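Ethylbenzene dehydrogenase beta-subunit (Aromatoleum aromaticum, PDB 2IVF) is an iron-sulfur subunit of the 4Fe-4S dicluster family, holding three SF4 clusters and one F3S cluster within a three-chain assembly. Local coordinates at residues B[246-256]-B[327-335]. Numbering follows the deposited sequence.
Sequences HVHKLVKKWKV and ELMDLLISK
Leu250, Leu328, Leu331 and Leu332 form the apolar centre of a helix-helix packing in which 246-253 and 327-333 run at 131° to each other, 10.6 Å apart at their axes. Two helices of this iron-sulfur subunit are thereby joined beside strand 19-24 and helix 306-321, whose side chains also touch the contact. Leu250 reaches across with CD2, which lies 3.4 Å from Leu328 CD1, a close approach for two methyl groups, and also meets Leu332 CD2. Val256 adds its CG2 to the same Leu328 methyl.

Two rings also take part. Leu328 CB sits almost on the normal of the six-membered ring of Trp254, 3.7 Å from its centroid, a CH-pi contact over one face of the indole. Near the start of helix 246-253, Leu331 CD2 lies over one face of the His246 imidazole, offset toward the rim, while Leu331 CD1 packs on Lys249 CB.

The polar contacts gather on Glu327, whose extended chain, with CG anti to the backbone N (chi1 177°), carries the carboxylate to Lys253. Lys253 NZ meets the syn lone pairs of both oxygens, at 2.6 Å from Glu327 OE1 and 2.7 Å from OE2, a salt bridge in which one ammonium is shared by both oxygens. Trp254 NE1 donates to OE1 as well, from above the carboxylate plane, so two donors grip this oxygen. A water accepts from Lys249 NZ and donates to OE2, linking a second lysine to the acid. In the plane of the His246 ring, NE2 makes a weak, bent bond of 3.1 Å to Ser334 OG, which itself donates to Leu331 O at 2.6 Å.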
ATOM      1  N   HIS B 246     -12.799  -4.489 -26.181  1.00 22.76           N
ATOM      2  CA  HIS B 246     -11.703  -3.564 -25.951  1.00 22.54           C
ATOM      3  C   HIS B 246     -10.383  -4.037 -26.503  1.00 22.44           C
ATOM      4  O   HIS B 246      -9.655  -3.263 -27.130  1.00 21.94           O
ATOM      5  CB  HIS B 246     -11.528  -3.243 -24.461  1.00 23.85           C
ATOM      6  CG  HIS B 246     -12.602  -2.362 -23.935  1.00 22.55           C
ATOM      7  ND1 HIS B 246     -13.855  -2.351 -24.498  1.00 21.24           N
ATOM      8  CD2 HIS B 246     -12.632  -1.475 -22.911  1.00 26.19           C
ATOM      9  CE1 HIS B 246     -14.604  -1.458 -23.874  1.00 23.02           C
ATOM     10  NE2 HIS B 246     -13.890  -0.913 -22.911  1.00 24.02           N
ATOM     11  N   VAL B 247     -10.044  -5.302 -26.282  1.00 22.74           N
ATOM     12  CA  VAL B 247      -8.722  -5.744 -26.710  1.00 22.69           C
ATOM     13  C   VAL B 247      -8.601  -5.662 -28.240  1.00 22.93           C
ATOM     14  O   VAL B 247      -7.610  -5.204 -28.757  1.00 23.60           O
ATOM     15  CB  VAL B 247      -8.318  -7.137 -26.131  1.00 23.97           C
ATOM     16  CG1 VAL B 247      -8.182  -7.057 -24.613  1.00 19.85           C
ATOM     17  CG2 VAL B 247      -9.294  -8.225 -26.525  1.00 22.97           C
ATOM     18  N   HIS B 248      -9.603  -6.101 -28.966  1.00 22.81           N
ATOM     19  CA  HIS B 248      -9.532  -5.992 -30.405  1.00 22.56           C
ATOM     20  C   HIS B 248      -9.410  -4.547 -30.856  1.00 22.54           C
ATOM     21  O   HIS B 248      -8.586  -4.225 -31.726  1.00 23.31           O
ATOM     22  CB  HIS B 248     -10.759  -6.574 -31.066  1.00 23.14           C
ATOM     23  CG  HIS B 248     -10.673  -6.489 -32.538  1.00 23.51           C
ATOM     24  ND1 HIS B 248     -10.065  -7.462 -33.291  1.00 25.24           N
ATOM     25  CD2 HIS B 248     -11.068  -5.524 -33.397  1.00 26.59           C
ATOM     26  CE1 HIS B 248     -10.124  -7.116 -34.567  1.00 27.15           C
ATOM     27  NE2 HIS B 248     -10.715  -5.937 -34.653  1.00 23.62           N
ATOM     28  N   LYS B 249     -10.185  -3.661 -30.220  1.00 22.68           N
ATOM     29  CA  LYS B 249     -10.213  -2.234 -30.598  1.00 22.67           C
ATOM     30  C   LYS B 249      -8.904  -1.499 -30.328  1.00 23.13           C
ATOM     31  O   LYS B 249      -8.483  -0.645 -31.108  1.00 23.10           O
ATOM     32  CB  LYS B 249     -11.377  -1.537 -29.905  1.00 21.72           C
ATOM     33  CG  LYS B 249     -12.707  -1.928 -30.511  1.00 23.19           C
ATOM     34  CD  LYS B 249     -13.871  -1.382 -29.694  1.00 23.45           C
ATOM     35  CE  LYS B 249     -15.232  -1.948 -30.183  1.00 25.70           C
ATOM     36  NZ  LYS B 249     -16.261  -1.570 -29.218  1.00 28.00           N
ATOM     37  N   LEU B 250      -8.241  -1.861 -29.259  1.00 23.28           N
ATOM     38  CA  LEU B 250      -6.955  -1.246 -28.889  1.00 23.22           C
ATOM     39  C   LEU B 250      -5.757  -1.812 -29.616  1.00 23.71           C
ATOM     40  O   LEU B 250      -4.850  -1.036 -29.985  1.00 23.76           O
ATOM     41  CB  LEU B 250      -6.756  -1.354 -27.386  1.00 23.10           C
ATOM     42  CG  LEU B 250      -7.800  -0.617 -26.532  1.00 22.88           C
ATOM     43  CD1 LEU B 250      -7.594  -0.918 -25.087  1.00 23.15           C
ATOM     44  CD2 LEU B 250      -7.881   0.941 -26.757  1.00 21.82           C
ATOM     45  N   VAL B 251      -5.775  -3.127 -29.892  1.00 22.96           N
ATOM     46  CA  VAL B 251      -4.613  -3.826 -30.521  1.00 23.52           C
ATOM     47  C   VAL B 251      -4.716  -3.741 -32.028  1.00 23.88           C
ATOM     48  O   VAL B 251      -3.733  -3.411 -32.718  1.00 23.01           O
ATOM     49  CB  VAL B 251      -4.529  -5.319 -30.069  1.00 24.25           C
ATOM     50  CG1 VAL B 251      -3.402  -6.134 -30.804  1.00 23.94           C
ATOM     51  CG2 VAL B 251      -4.334  -5.452 -28.566  1.00 21.74           C
ATOM     52  N   LYS B 252      -5.920  -4.009 -32.541  1.00 24.31           N
ATOM     53  CA  LYS B 252      -6.110  -4.167 -33.971  1.00 25.66           C
ATOM     54  C   LYS B 252      -6.654  -2.946 -34.679  1.00 25.25           C
ATOM     55  O   LYS B 252      -6.280  -2.697 -35.811  1.00 26.07           O
ATOM     56  CB  LYS B 252      -7.027  -5.354 -34.277  1.00 26.93           C
ATOM     57  CG  LYS B 252      -6.551  -6.702 -33.778  1.00 30.77           C
ATOM     58  CD  LYS B 252      -5.179  -7.085 -34.283  1.00 33.69           C
ATOM     59  CE  LYS B 252      -5.180  -7.351 -35.740  1.00 34.63           C
ATOM     60  NZ  LYS B 252      -3.872  -8.001 -36.083  1.00 35.69           N
ATOM     61  N   LYS B 253      -7.566  -2.206 -34.061  1.00 26.12           N
ATOM     62  CA  LYS B 253      -8.236  -1.089 -34.731  1.00 25.41           C
ATOM     63  C   LYS B 253      -7.429   0.208 -34.523  1.00 25.42           C
ATOM     64  O   LYS B 253      -6.889   0.770 -35.469  1.00 24.70           O
ATOM     65  CB  LYS B 253      -9.676  -0.958 -34.222  1.00 25.64           C
ATOM     66  CG  LYS B 253     -10.550   0.229 -34.778  1.00 25.87           C
ATOM     67  CD  LYS B 253     -11.937   0.216 -34.049  1.00 26.19           C
ATOM     68  CE  LYS B 253     -12.859   1.316 -34.467  1.00 28.47           C
ATOM     69  NZ  LYS B 253     -14.129   1.309 -33.653  1.00 29.22           N
ATOM     70  N   TRP B 254      -7.337   0.656 -33.288  1.00 24.13           N
ATOM     71  CA  TRP B 254      -6.564   1.842 -32.952  1.00 24.27           C
ATOM     72  C   TRP B 254      -5.074   1.577 -32.976  1.00 24.41           C
ATOM     73  O   TRP B 254      -4.277   2.510 -33.133  1.00 22.46           O
ATOM     74  CB  TRP B 254      -6.975   2.359 -31.569  1.00 23.71           C
ATOM     75  CG  TRP B 254      -8.256   3.052 -31.640  1.00 22.66           C
ATOM     76  CD1 TRP B 254      -9.484   2.509 -31.435  1.00 23.33           C
ATOM     77  CD2 TRP B 254      -8.475   4.435 -31.976  1.00 23.29           C
ATOM     78  NE1 TRP B 254     -10.450   3.457 -31.632  1.00 24.32           N
ATOM     79  CE2 TRP B 254      -9.855   4.650 -31.968  1.00 20.48           C
ATOM     80  CE3 TRP B 254      -7.629   5.506 -32.298  1.00 24.97           C
ATOM     81  CZ2 TRP B 254     -10.431   5.914 -32.251  1.00 22.81           C
ATOM     82  CZ3 TRP B 254      -8.192   6.757 -32.551  1.00 22.96           C
ATOM     83  CH2 TRP B 254      -9.578   6.948 -32.551  1.00 24.07           C
ATOM     84  N   LYS B 255      -4.705   0.327 -32.727  1.00 24.80           N
ATOM     85  CA  LYS B 255      -3.316  -0.141 -32.689  1.00 24.81           C
ATOM     86  C   LYS B 255      -2.476   0.678 -31.714  1.00 24.27           C
ATOM     87  O   LYS B 255      -1.383   1.107 -32.044  1.00 24.22           O
ATOM     88  CB  LYS B 255      -2.683  -0.119 -34.080  1.00 25.83           C
ATOM     89  CG  LYS B 255      -3.577  -0.706 -35.160  1.00 27.17           C
ATOM     90  CD  LYS B 255      -2.903  -0.867 -36.520  1.00 29.24           C
ATOM     91  CE  LYS B 255      -3.877  -1.501 -37.555  1.00 34.20           C
ATOM     92  NZ  LYS B 255      -5.083  -0.655 -38.062  1.00 37.75           N
ATOM     93  N   VAL B 256      -2.988   0.864 -30.512  1.00 23.30           N
ATOM     94  CA  VAL B 256      -2.279   1.660 -29.477  1.00 22.46           C
ATOM     95  C   VAL B 256      -1.702   0.777 -28.390  1.00 22.71           C
ATOM     96  O   VAL B 256      -1.033   1.252 -27.490  1.00 24.14           O
ATOM     97  CB  VAL B 256      -3.216   2.722 -28.824  1.00 23.93           C
ATOM     98  CG1 VAL B 256      -3.512   3.831 -29.840  1.00 21.51           C
ATOM     99  CG2 VAL B 256      -4.488   2.067 -28.289  1.00 21.00           C
ATOM    100  N   GLU B 327     -13.572   7.674 -29.357  1.00 22.25           N
ATOM    101  CA  GLU B 327     -13.733   6.259 -29.008  1.00 22.65           C
ATOM    102  C   GLU B 327     -12.567   5.741 -28.229  1.00 21.50           C
ATOM    103  O   GLU B 327     -12.728   4.918 -27.307  1.00 20.50           O
ATOM    104  CB  GLU B 327     -13.927   5.400 -30.248  1.00 22.96           C
ATOM    105  CG  GLU B 327     -14.017   3.920 -29.917  1.00 24.55           C
ATOM    106  CD  GLU B 327     -14.033   3.016 -31.141  1.00 27.01           C
ATOM    107  OE1 GLU B 327     -13.301   3.284 -32.100  1.00 30.96           O
ATOM    108  OE2 GLU B 327     -14.794   2.018 -31.112  1.00 32.68           O
ATOM    109  N   LEU B 328     -11.370   6.232 -28.557  1.00 20.64           N
ATOM    110  CA  LEU B 328     -10.177   5.704 -27.953  1.00 20.25           C
ATOM    111  C   LEU B 328     -10.168   6.059 -26.504  1.00 20.78           C
ATOM    112  O   LEU B 328      -9.930   5.208 -25.658  1.00 20.98           O
ATOM    113  CB  LEU B 328      -8.887   6.229 -28.606  1.00 20.61           C
ATOM    114  CG  LEU B 328      -7.611   5.713 -27.924  1.00 21.48           C
ATOM    115  CD1 LEU B 328      -7.501   4.150 -27.941  1.00 17.99           C
ATOM    116  CD2 LEU B 328      -6.392   6.326 -28.553  1.00 18.41           C
ATOM    117  N   MET B 329     -10.420   7.320 -26.196  1.00 21.93           N
ATOM    118  CA  MET B 329     -10.482   7.716 -24.813  1.00 22.25           C
ATOM    119  C   MET B 329     -11.620   7.032 -24.072  1.00 22.76           C
ATOM    120  O   MET B 329     -11.466   6.725 -22.925  1.00 23.10           O
ATOM    121  CB  MET B 329     -10.508   9.216 -24.671  1.00 23.00           C
ATOM    122  CG  MET B 329      -9.227   9.832 -25.255  1.00 24.37           C
ATOM    123  SD  MET B 329      -7.799   9.537 -24.177  1.00 26.70           S
ATOM    124  CE  MET B 329      -6.556   8.903 -25.321  1.00 26.43           C
ATOM    125  N   ASP B 330     -12.731   6.791 -24.741  1.00 23.01           N
ATOM    126  CA  ASP B 330     -13.848   6.091 -24.116  1.00 23.11           C
ATOM    127  C   ASP B 330     -13.414   4.687 -23.705  1.00 23.20           C
ATOM    128  O   ASP B 330     -13.722   4.211 -22.603  1.00 23.11           O
ATOM    129  CB  ASP B 330     -15.003   5.978 -25.104  1.00 23.74           C
ATOM    130  CG  ASP B 330     -15.770   7.283 -25.319  1.00 27.40           C
ATOM    131  OD1 ASP B 330     -15.674   8.230 -24.532  1.00 29.24           O
ATOM    132  OD2 ASP B 330     -16.556   7.333 -26.288  1.00 33.14           O
ATOM    133  N   LEU B 331     -12.676   4.027 -24.604  1.00 22.91           N
ATOM    134  CA  LEU B 331     -12.154   2.673 -24.397  1.00 22.68           C
ATOM    135  C   LEU B 331     -11.144   2.649 -23.271  1.00 22.74           C
ATOM    136  O   LEU B 331     -11.148   1.739 -22.447  1.00 23.37           O
ATOM    137  CB  LEU B 331     -11.515   2.131 -25.673  1.00 22.91           C
ATOM    138  CG  LEU B 331     -12.459   1.837 -26.817  1.00 24.02           C
ATOM    139  CD1 LEU B 331     -11.657   1.510 -28.075  1.00 25.06           C
ATOM    140  CD2 LEU B 331     -13.397   0.693 -26.414  1.00 26.03           C
ATOM    141  N   LEU B 332     -10.270   3.656 -23.221  1.00 21.00           N
ATOM    142  CA  LEU B 332      -9.200   3.603 -22.299  1.00 21.52           C
ATOM    143  C   LEU B 332      -9.693   4.011 -20.907  1.00 21.91           C
ATOM    144  O   LEU B 332      -9.158   3.572 -19.925  1.00 22.32           O
ATOM    145  CB  LEU B 332      -8.035   4.498 -22.734  1.00 21.18           C
ATOM    146  CG  LEU B 332      -7.250   4.075 -23.962  1.00 22.07           C
ATOM    147  CD1 LEU B 332      -6.190   5.176 -24.304  1.00 24.01           C
ATOM    148  CD2 LEU B 332      -6.597   2.669 -23.858  1.00 23.13           C
ATOM    149  N   ILE B 333     -10.713   4.850 -20.846  1.00 21.98           N
ATOM    150  CA  ILE B 333     -11.318   5.231 -19.593  1.00 22.94           C
ATOM    151  C   ILE B 333     -12.196   4.083 -19.098  1.00 23.97           C
ATOM    152  O   ILE B 333     -12.114   3.736 -17.928  1.00 23.98           O
ATOM    153  CB  ILE B 333     -12.176   6.505 -19.771  1.00 22.53           C
ATOM    154  CG1 ILE B 333     -11.254   7.705 -19.921  1.00 23.35           C
ATOM    155  CG2 ILE B 333     -13.221   6.675 -18.645  1.00 21.69           C
ATOM    156  CD1 ILE B 333     -11.883   8.920 -20.460  1.00 21.58           C
ATOM    157  N   SER B 334     -13.067   3.592 -19.971  1.00 23.57           N
ATOM    158  CA  SER B 334     -14.070   2.539 -19.666  1.00 25.21           C
ATOM    159  C   SER B 334     -14.945   2.844 -18.492  1.00 24.92           C
ATOM    160  O   SER B 334     -14.736   2.337 -17.399  1.00 25.65           O
ATOM    161  CB  SER B 334     -13.432   1.175 -19.433  1.00 25.01           C
ATOM    162  OG  SER B 334     -12.716   0.839 -20.580  1.00 32.08           O
ATOM    163  N   LYS B 335     -15.935   3.663 -18.717  1.00 24.51           N
ATOM    164  CA  LYS B 335     -16.753   4.139 -17.622  1.00 24.90           C
ATOM    165  C   LYS B 335     -17.483   3.009 -16.888  1.00 24.04           C
ATOM    166  O   LYS B 335     -17.664   3.083 -15.655  1.00 22.15           O
ATOM    167  CB  LYS B 335     -17.657   5.266 -18.095  1.00 25.27           C
ATOM    168  CG  LYS B 335     -18.652   4.917 -19.021  1.00 27.10           C
ATOM    169  CD  LYS B 335     -19.429   6.163 -19.478  1.00 27.63           C
ATOM    170  CE  LYS B 335     -20.667   5.671 -20.197  1.00 27.57           C
ATOM    171  NZ  LYS B 335     -21.675   6.669 -20.687  1.00 25.67           N
TER
HETATM  172  O   HOH W   1     -16.256   1.114 -29.082  1.00 33.67           O